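Local coordinates for protein TsrD (Streptomyces laurentii, PDB 5X7L) that belongs to the SnoaL-like polyketide cyclase family and adopts the cone-shaped alpha+beta fold of the NTF2 clan, here as a two-chain assembly, at residues 67-72 / 81-86; 32-37 / 114-119; 19-24 / 62-67. One frame throughout, in Å; residues are numbered along the deposited sequence.

Interaction 1 of 3, residues 67-72 / 81-86; sequences TLDDLV and RMTFSG
R81 meets both D69 and D70. Its carbonyl O accepts two backbone N-H groups at once, D69 N at 2.7 Å and D70 N at 3.2 Å, while R81 N returns a bond to D70 O. Two residues of 67-72 thus face one of 81-86, which is a classic beta bulge. From CB the arginine runs out to CG anti to its backbone N (chi1 -180°) and bends at chi3, laying the guanidinium across the bulge with one face over D69 CB, which stands 3.5 Å from NH1. The D69 carboxylate lies well out of the guanidinium plane, and its long 4.0 Å salt bridge from OD2 to NH1 is electrostatic only; one water accepts from NH1 and lies within hydrogen-bonding distance of OD2, and another joins NE to D70 OD2. That oxygen also pairs with K77 of the second subunit, whose W121 makes a cation-pi contact with R81. The two segments are neighbouring strands of an antiparallel hairpin in the curved sheet of the NTF2-like fold, and the bulge shifts their register by one. On the opposite face from R81, selenomethionine M82 sets CG 3.9 Å from L68 CD1, beneath helix 6-22, where M13 also packs on it. T83 then restores regular pairing, exchanging two backbone bonds with T67. The T83 hydroxyl OG1, beside its own backbone N, donates to the syn lone pair of D69 OD2 at 2.7 Å.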
loop_
_atom_site.group_PDB
_atom_site.type_symbol
_atom_site.label_atom_id
_atom_site.label_comp_id
_atom_site.label_asym_id
_atom_site.label_seq_id
_atom_site.Cartn_x
_atom_site.Cartn_y
_atom_site.Cartn_z
ATOM N N THR B 67 13.890 0.202 4.883
ATOM C CA THR B 67 14.527 0.973 3.824
ATOM C C THR B 67 13.489 1.609 2.912
ATOM O O THR B 67 12.374 1.104 2.756
ATOM C CB THR B 67 15.496 0.106 3.003
ATOM O OG1 THR B 67 14.802 -1.034 2.492
ATOM C CG2 THR B 67 16.666 -0.355 3.871
ATOM N N LEU B 68 13.875 2.741 2.334
ATOM C CA LEU B 68 12.998 3.537 1.496
ATOM C C LEU B 68 13.209 3.204 0.023
ATOM O O LEU B 68 14.287 3.435 -0.527
ATOM C CB LEU B 68 13.255 5.021 1.750
ATOM C CG LEU B 68 12.327 6.013 1.053
ATOM C CD1 LEU B 68 10.884 5.829 1.484
ATOM C CD2 LEU B 68 12.798 7.424 1.354
ATOM N N ASP B 69 12.178 2.648 -0.602
ATOM C CA ASP B 69 12.229 2.273 -2.014
ATOM C C ASP B 69 11.817 3.414 -2.930
ATOM O O ASP B 69 12.340 3.548 -4.034
ATOM C CB ASP B 69 11.327 1.069 -2.272
ATOM C CG ASP B 69 11.771 -0.159 -1.513
ATOM O OD1 ASP B 69 12.942 -0.560 -1.667
ATOM O OD2 ASP B 69 10.948 -0.720 -0.760
ATOM N N ASP B 70 10.855 4.216 -2.488
ATOM C CA ASP B 70 10.395 5.353 -3.277
ATOM C C ASP B 70 9.699 6.348 -2.363
ATOM O O ASP B 70 9.153 5.976 -1.323
ATOM C CB ASP B 70 9.451 4.888 -4.397
ATOM C CG ASP B 70 9.313 5.906 -5.524
ATOM O OD1 ASP B 70 10.056 6.912 -5.543
ATOM O OD2 ASP B 70 8.457 5.696 -6.408
ATOM N N LEU B 71 9.742 7.612 -2.763
ATOM C CA LEU B 71 9.095 8.700 -2.043
ATOM C C LEU B 71 8.398 9.595 -3.060
ATOM O O LEU B 71 9.012 10.009 -4.045
ATOM C CB LEU B 71 10.122 9.503 -1.241
ATOM C CG LEU B 71 9.601 10.716 -0.465
ATOM C CD1 LEU B 71 8.658 10.295 0.652
ATOM C CD2 LEU B 71 10.763 11.530 0.087
ATOM N N VAL B 72 7.116 9.864 -2.830
ATOM C CA VAL B 72 6.328 10.743 -3.690
ATOM C C VAL B 72 5.725 11.829 -2.806
ATOM O O VAL B 72 5.084 11.527 -1.798
ATOM C CB VAL B 72 5.215 9.968 -4.431
ATOM C CG1 VAL B 72 4.431 10.892 -5.355
ATOM C CG2 VAL B 72 5.810 8.810 -5.222
ATOM N N ARG B 81 7.166 4.261 -0.058
ATOM C CA ARG B 81 7.172 2.825 -0.301
ATOM C C ARG B 81 8.438 2.268 0.328
ATOM O O ARG B 81 9.537 2.752 0.046
ATOM C CB ARG B 81 7.131 2.509 -1.797
ATOM C CG ARG B 81 7.131 1.015 -2.084
ATOM C CD ARG B 81 6.746 0.680 -3.509
ATOM N NE ARG B 81 7.709 1.159 -4.497
ATOM C CZ ARG B 81 8.813 0.510 -4.862
ATOM N NH1 ARG B 81 9.132 -0.654 -4.301
ATOM N NH2 ARG B 81 9.610 1.028 -5.790
HETATM N N MSE B 82 8.287 1.257 1.181
HETATM C CA MSE B 82 9.392 0.762 1.996
HETATM C C MSE B 82 9.446 -0.749 2.008
HETATM O O MSE B 82 8.478 -1.429 1.647
HETATM C CB MSE B 82 9.258 1.291 3.429
HETATM C CG MSE B 82 9.436 2.804 3.498
HETATM SE SE MSE B 82 9.042 3.549 5.258
HETATM C CE MSE B 82 7.100 3.507 5.125
ATOM N N THR B 83 10.603 -1.264 2.419
ATOM C CA THR B 83 10.819 -2.686 2.639
ATOM C C THR B 83 11.207 -2.884 4.102
ATOM O O THR B 83 12.085 -2.192 4.618
ATOM C CB THR B 83 11.916 -3.240 1.712
ATOM O OG1 THR B 83 11.493 -3.108 0.352
ATOM C CG2 THR B 83 12.180 -4.710 2.001
ATOM N N PHE B 84 10.547 -3.839 4.752
ATOM C CA PHE B 84 10.685 -4.096 6.182
ATOM C C PHE B 84 11.133 -5.540 6.360
ATOM O O PHE B 84 10.447 -6.463 5.910
ATOM C CB PHE B 84 9.335 -3.840 6.855
ATOM C CG PHE B 84 9.299 -4.119 8.331
ATOM C CD1 PHE B 84 10.217 -3.542 9.193
ATOM C CD2 PHE B 84 8.291 -4.913 8.865
ATOM C CE1 PHE B 84 10.151 -3.782 10.555
ATOM C CE2 PHE B 84 8.220 -5.155 10.225
ATOM C CZ PHE B 84 9.152 -4.591 11.071
ATOM N N SER B 85 12.289 -5.739 6.988
ATOM C CA SER B 85 12.848 -7.081 7.125
ATOM C C SER B 85 13.499 -7.271 8.485
ATOM O O SER B 85 13.762 -6.309 9.208
ATOM C CB SER B 85 13.868 -7.360 6.016
ATOM O OG SER B 85 14.992 -6.506 6.125
ATOM N N GLY B 86 13.773 -8.528 8.814
ATOM C CA GLY B 86 14.398 -8.874 10.079
ATOM C C GLY B 86 14.177 -10.330 10.407
ATOM O O GLY B 86 13.794 -11.118 9.540
HETATM O O HOH W 1 8.491 -2.017 -1.792
HETATM O O HOH W 2 7.524 3.176 -6.439
#

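Interaction 2 of 3, residues 32-37 / 114-119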
loop_
_atom_site.group_PDB
_atom_site.type_symbol
_atom_site.label_atom_id
_atom_site.label_comp_id
_atom_site.label_asym_id
_atom_site.label_seq_id
_atom_site.Cartn_x
_atom_site.Cartn_y
_atom_site.Cartn_z
ATOM N N LEU B 32 7.304 13.220 13.617
ATOM C CA LEU B 32 5.891 13.021 13.946
ATOM C C LEU B 32 5.336 14.127 14.825
ATOM O O LEU B 32 6.001 14.615 15.738
ATOM C CB LEU B 32 5.665 11.685 14.653
ATOM C CG LEU B 32 6.161 10.412 13.966
ATOM C CD1 LEU B 32 5.620 9.202 14.700
ATOM C CD2 LEU B 32 5.782 10.348 12.494
ATOM N N HIS B 33 4.092 14.492 14.546
ATOM C CA HIS B 33 3.361 15.466 15.339
ATOM C C HIS B 33 3.134 14.934 16.757
ATOM O O HIS B 33 2.790 13.765 16.923
ATOM C CB HIS B 33 2.016 15.745 14.670
ATOM C CG HIS B 33 1.420 17.065 15.037
ATOM N ND1 HIS B 33 0.844 17.305 16.264
ATOM C CD2 HIS B 33 1.297 18.212 14.332
ATOM C CE1 HIS B 33 0.399 18.547 16.305
ATOM N NE2 HIS B 33 0.660 19.119 15.143
ATOM N N PRO B 34 3.307 15.785 17.784
ATOM C CA PRO B 34 3.021 15.315 19.147
ATOM C C PRO B 34 1.582 14.814 19.328
ATOM O O PRO B 34 1.333 13.962 20.179
ATOM C CB PRO B 34 3.279 16.559 20.007
ATOM C CG PRO B 34 4.279 17.341 19.231
ATOM C CD PRO B 34 3.896 17.136 17.786
ATOM N N GLU B 35 0.660 15.326 18.520
ATOM C CA GLU B 35 -0.745 14.917 18.567
ATOM C C GLU B 35 -1.076 13.944 17.431
ATOM O O GLU B 35 -2.187 13.951 16.895
ATOM C CB GLU B 35 -1.658 16.145 18.511
ATOM C CG GLU B 35 -1.411 17.123 19.651
ATOM C CD GLU B 35 -2.323 18.331 19.597
ATOM O OE1 GLU B 35 -2.177 19.149 18.665
ATOM O OE2 GLU B 35 -3.182 18.464 20.490
ATOM N N TYR B 36 -0.103 13.102 17.086
ATOM C CA TYR B 36 -0.253 12.094 16.040
ATOM C C TYR B 36 -1.544 11.297 16.192
ATOM O O TYR B 36 -1.922 10.924 17.304
ATOM C CB TYR B 36 0.933 11.127 16.062
ATOM C CG TYR B 36 1.079 10.377 14.766
ATOM C CD1 TYR B 36 1.757 10.946 13.700
ATOM C CD2 TYR B 36 0.517 9.117 14.591
ATOM C CE1 TYR B 36 1.879 10.287 12.493
ATOM C CE2 TYR B 36 0.641 8.443 13.385
ATOM C CZ TYR B 36 1.326 9.038 12.342
ATOM O OH TYR B 36 1.462 8.396 11.135
ATOM N N ARG B 37 -2.202 11.027 15.069
ATOM C CA ARG B 37 -3.478 10.322 15.077
ATOM C C ARG B 37 -3.348 8.976 14.371
ATOM O O ARG B 37 -3.572 8.873 13.168
ATOM C CB ARG B 37 -4.561 11.172 14.400
ATOM C CG ARG B 37 -4.730 12.563 14.998
ATOM C CD ARG B 37 -5.827 13.360 14.303
ATOM N NE ARG B 37 -5.536 13.620 12.892
ATOM C CZ ARG B 37 -4.873 14.678 12.426
ATOM N NH1 ARG B 37 -4.396 15.605 13.248
ATOM N NH2 ARG B 37 -4.680 14.809 11.119
ATOM N N ASP B 114 1.646 21.156 10.485
ATOM C CA ASP B 114 2.634 21.868 11.290
ATOM C C ASP B 114 4.045 21.339 11.018
ATOM O O ASP B 114 4.862 21.224 11.930
ATOM C CB ASP B 114 2.296 21.756 12.782
ATOM C CG ASP B 114 0.900 22.257 13.101
ATOM O OD1 ASP B 114 0.553 23.376 12.671
ATOM O OD2 ASP B 114 0.147 21.528 13.783
ATOM N N GLY B 115 4.315 21.003 9.760
ATOM C CA GLY B 115 5.637 20.551 9.344
ATOM C C GLY B 115 6.028 19.144 9.768
ATOM O O GLY B 115 7.196 18.774 9.643
ATOM N N LEU B 116 5.063 18.361 10.252
ATOM C CA LEU B 116 5.322 17.008 10.755
ATOM C C LEU B 116 4.246 16.047 10.259
ATOM O O LEU B 116 3.144 16.469 9.916
ATOM C CB LEU B 116 5.355 17.008 12.285
ATOM C CG LEU B 116 6.454 17.857 12.931
ATOM C CD1 LEU B 116 6.168 18.074 14.409
ATOM C CD2 LEU B 116 7.825 17.217 12.749
ATOM N N PHE B 117 4.554 14.754 10.229
ATOM C CA PHE B 117 3.532 13.759 9.906
ATOM C C PHE B 117 2.550 13.665 11.070
ATOM O O PHE B 117 2.960 13.460 12.209
ATOM C CB PHE B 117 4.140 12.381 9.646
ATOM C CG PHE B 117 5.155 12.339 8.534
ATOM C CD1 PHE B 117 5.026 13.133 7.399
ATOM C CD2 PHE B 117 6.231 11.465 8.613
ATOM C CE1 PHE B 117 5.963 13.065 6.378
ATOM C CE2 PHE B 117 7.168 11.393 7.598
ATOM C CZ PHE B 117 7.037 12.193 6.478
ATOM N N ALA B 118 1.258 13.809 10.783
ATOM C CA ALA B 118 0.232 13.853 11.829
ATOM C C ALA B 118 -0.735 12.676 11.783
ATOM O O ALA B 118 -1.479 12.444 12.735
ATOM C CB ALA B 118 -0.546 15.160 11.741
ATOM N N GLN B 119 -0.725 11.941 10.680
ATOM C CA GLN B 119 -1.662 10.859 10.469
ATOM C C GLN B 119 -1.162 10.033 9.287
ATOM O O GLN B 119 -0.416 10.549 8.460
ATOM C CB GLN B 119 -3.041 11.476 10.221
ATOM C CG GLN B 119 -4.024 10.664 9.440
ATOM C CD GLN B 119 -5.392 11.310 9.370
ATOM O OE1 GLN B 119 -5.564 12.516 9.596
ATOM N NE2 GLN B 119 -6.379 10.501 9.062
#
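H33 and D114 mark the outer end of a contact in which the corner of 32-37 docks beside strand 116-124, an outermost strand of the curved sheet of this NTF2-like fold. The pairing is parallel and brief: H33 N gives a nearly straight 2.8 Å bond to F117 O, then a type I turn from H33 to Y36 carries the chain round until R37 N reaches A118 O. The H33 imidazole is fixed at both nitrogens. With CG anti to the backbone N (chi1 -157°), the ring swings out so that NE2 donates to D114 OD2 at 2.8 Å, on the anti lone pair, while ND1 accepts E35 N in the ring plane. This arrangement is consistent with a ring proton on NE2 and none on ND1, and it ties the turn to the loop before strand 116-124; ring and carboxylate planes are 43° apart. L116 packs alongside, with CB against H33 N and CD1 3.7 Å from L32 O. On the inner side, L32 CD2 comes to the edge of the F117 ring and meets F117 CB, and helix 6-22 covers F117 through L12 and M13. The Y36 ring lies along the opposing backbone: F117 O sits at its edge, 3.2 Å from CD1, and A118 O stands over one face near the rim. The Y36 hydroxyl bonds to H120, and a bound isopropyl alcohol lies about 4 Å from the side chain. R37, bent at chi3 (-63°), centres one guanidinium face over A118 O and also forms a salt bridge with E113. Almost perpendicular to that guanidinium, the Q119 amide turns OE1 to its edge, where NH2 donates in plane at 2.9 Å.

Interaction 3 of 3, residues 19-24 / 62-67; sequences AYNEGD and EDLSLT
Y20 meets L66 CD2 with ring atoms CG and CD1; the methyl approaches obliquely, 3.7 Å from CD1. The tyrosine CB touches two leucine methyls, L66 CD2 and L64 CD2, which reach it from directions roughly at right angles, while the rest of its ring leads away from the strand toward M50 and I54 of helix 47-60. L64 CD2 also packs against the main chain of the last turn, 3.5 Å from Y20 O. CG of L64 and CG of L66 are both anti to their backbone N atoms (chi1 -172° and -175°), which extends the two branches from the strand toward the helix. The contact joins the last turn of helix 6-22 to strand 61-74, a helix-on-sheet packing within the NTF2-like fold. The helix stops here in a Schellman motif: G23, at positive phi, is the C-prime residue, with D24 N bonded to A19 O and a weaker bond from G23 N to Y20 O. The same turn is also held by polar bonds. N21 holds its carboxamide against the backbone of L66, OD1 accepting L66 N at 2.8 Å and ND2 donating to L66 O at 2.9 Å. Both bonds lie in the carbonyl plane on a lone pair, and L66 O is only 7° out of the amide plane of N21. This pair of bonds fixes the flip of the amide and satisfies both polar backbone atoms of a strand-edge residue that the hairpin partner does not use. Two waters extend the link to L64 O: one bridges it to N21 O, and the other lies 3.0 Å from N21 OD1 and also within reach of L64 O.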
loop_
_atom_site.group_PDB
_atom_site.type_symbol
_atom_site.label_atom_id
_atom_site.label_comp_id
_atom_site.label_asym_id
_atom_site.label_seq_id
_atom_site.Cartn_x
_atom_site.Cartn_y
_atom_site.Cartn_z
ATOM N N ALA B 19 14.416 5.981 13.383
ATOM C CA ALA B 19 13.711 5.555 14.595
ATOM C C ALA B 19 13.624 4.032 14.659
ATOM O O ALA B 19 13.901 3.423 15.694
ATOM C CB ALA B 19 12.319 6.165 14.652
ATOM N N TYR B 20 13.238 3.425 13.542
ATOM C CA TYR B 20 13.110 1.974 13.460
ATOM C C TYR B 20 14.466 1.281 13.409
ATOM O O TYR B 20 14.715 0.341 14.161
ATOM C CB TYR B 20 12.277 1.575 12.240
ATOM C CG TYR B 20 10.813 1.896 12.397
ATOM C CD1 TYR B 20 10.328 3.164 12.099
ATOM C CD2 TYR B 20 9.908 0.936 12.853
ATOM C CE1 TYR B 20 8.986 3.473 12.248
ATOM C CE2 TYR B 20 8.558 1.238 13.002
ATOM C CZ TYR B 20 8.106 2.511 12.697
ATOM O OH TYR B 20 6.774 2.830 12.834
ATOM N N ASN B 21 15.346 1.741 12.527
ATOM C CA ASN B 21 16.629 1.072 12.326
ATOM C C ASN B 21 17.527 1.130 13.564
ATOM O O ASN B 21 18.290 0.199 13.827
ATOM C CB ASN B 21 17.343 1.648 11.101
ATOM C CG ASN B 21 16.694 1.216 9.799
ATOM O OD1 ASN B 21 16.327 0.054 9.641
ATOM N ND2 ASN B 21 16.545 2.144 8.868
ATOM N N GLU B 22 17.415 2.207 14.332
ATOM C CA GLU B 22 18.202 2.366 15.555
ATOM C C GLU B 22 17.425 1.987 16.814
ATOM O O GLU B 22 17.990 1.966 17.903
ATOM C CB GLU B 22 18.703 3.807 15.675
ATOM C CG GLU B 22 19.576 4.234 14.510
ATOM C CD GLU B 22 19.935 5.707 14.534
ATOM O OE1 GLU B 22 19.810 6.346 15.602
ATOM O OE2 GLU B 22 20.346 6.228 13.477
ATOM N N GLY B 23 16.137 1.679 16.666
ATOM C CA GLY B 23 15.278 1.412 17.816
ATOM C C GLY B 23 15.310 2.555 18.818
ATOM O O GLY B 23 15.335 2.331 20.028
ATOM N N ASP B 24 15.319 3.782 18.302
ATOM C CA ASP B 24 15.440 4.984 19.119
ATOM C C ASP B 24 14.230 5.873 18.854
ATOM O O ASP B 24 14.197 6.594 17.856
ATOM C CB ASP B 24 16.744 5.721 18.788
ATOM C CG ASP B 24 16.974 6.948 19.660
ATOM O OD1 ASP B 24 16.069 7.340 20.427
ATOM O OD2 ASP B 24 18.073 7.534 19.574
ATOM N N GLU B 62 14.780 -9.020 15.499
ATOM C CA GLU B 62 16.230 -8.853 15.481
ATOM C C GLU B 62 16.679 -8.497 14.070
ATOM O O GLU B 62 16.030 -8.872 13.096
ATOM C CB GLU B 62 16.927 -10.120 15.974
ATOM C CG GLU B 62 16.818 -10.291 17.485
ATOM C CD GLU B 62 17.406 -11.592 18.002
ATOM O OE1 GLU B 62 17.898 -12.407 17.195
ATOM O OE2 GLU B 62 17.366 -11.805 19.232
ATOM N N ASP B 63 17.793 -7.771 13.967
ATOM C CA ASP B 63 18.328 -7.334 12.677
ATOM C C ASP B 63 17.273 -6.585 11.862
ATOM O O ASP B 63 17.155 -6.772 10.653
ATOM C CB ASP B 63 18.868 -8.530 11.879
ATOM C CG ASP B 63 19.624 -8.108 10.631
ATOM O OD1 ASP B 63 20.348 -7.091 10.685
ATOM O OD2 ASP B 63 19.481 -8.778 9.589
ATOM N N LEU B 64 16.505 -5.737 12.535
ATOM C CA LEU B 64 15.458 -4.977 11.873
ATOM C C LEU B 64 16.065 -4.061 10.818
ATOM O O LEU B 64 17.056 -3.371 11.075
ATOM C CB LEU B 64 14.663 -4.158 12.892
ATOM C CG LEU B 64 13.404 -3.450 12.377
ATOM C CD1 LEU B 64 12.396 -3.302 13.503
ATOM C CD2 LEU B 64 13.721 -2.086 11.771
ATOM N N SER B 65 15.470 -4.064 9.631
ATOM C CA SER B 65 15.846 -3.122 8.588
ATOM C C SER B 65 14.607 -2.533 7.936
ATOM O O SER B 65 13.705 -3.261 7.518
ATOM C CB SER B 65 16.722 -3.795 7.529
ATOM O OG SER B 65 17.056 -2.884 6.495
ATOM N N LEU B 66 14.576 -1.208 7.857
ATOM C CA LEU B 66 13.516 -0.490 7.168
ATOM C C LEU B 66 14.176 0.428 6.160
ATOM O O LEU B 66 14.954 1.310 6.534
ATOM C CB LEU B 66 12.666 0.316 8.156
ATOM C CG LEU B 66 11.435 1.021 7.574
ATOM C CD1 LEU B 66 10.421 0.006 7.063
ATOM C CD2 LEU B 66 10.807 1.940 8.611
ATOM N N THR B 67 13.890 0.202 4.883
ATOM C CA THR B 67 14.527 0.973 3.824
ATOM C C THR B 67 13.489 1.609 2.912
ATOM O O THR B 67 12.374 1.104 2.756
ATOM C CB THR B 67 15.496 0.106 3.003
ATOM O OG1 THR B 67 14.802 -1.034 2.492
ATOM C CG2 THR B 67 16.666 -0.355 3.871
HETATM O O HOH W 3 18.141 -2.605 13.449
HETATM O O HOH W 4 19.022 -1.264 10.136
#

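Interactions 1 and 3 both use strand 61-74 and share T67, and they touch directly where S85 O probably accepts a hydrogen bond from S65 N and F84 packs on L64. Interaction 2 lies at the other outermost strand, its centre about 20 Å from that of interaction 1 and about 21 Å from that of interaction 3. Interactions 1 and 3 are largely surface contacts, whereas interaction 2 is partly buried. Chemistry follows place: strand pairing with charged groups facing the second subunit in interaction 1, histidine and arginine side-chain bonds around a turn in interaction 2, and leucine packing with a pair of asparagine-to-backbone hydrogen bonds in interaction 3.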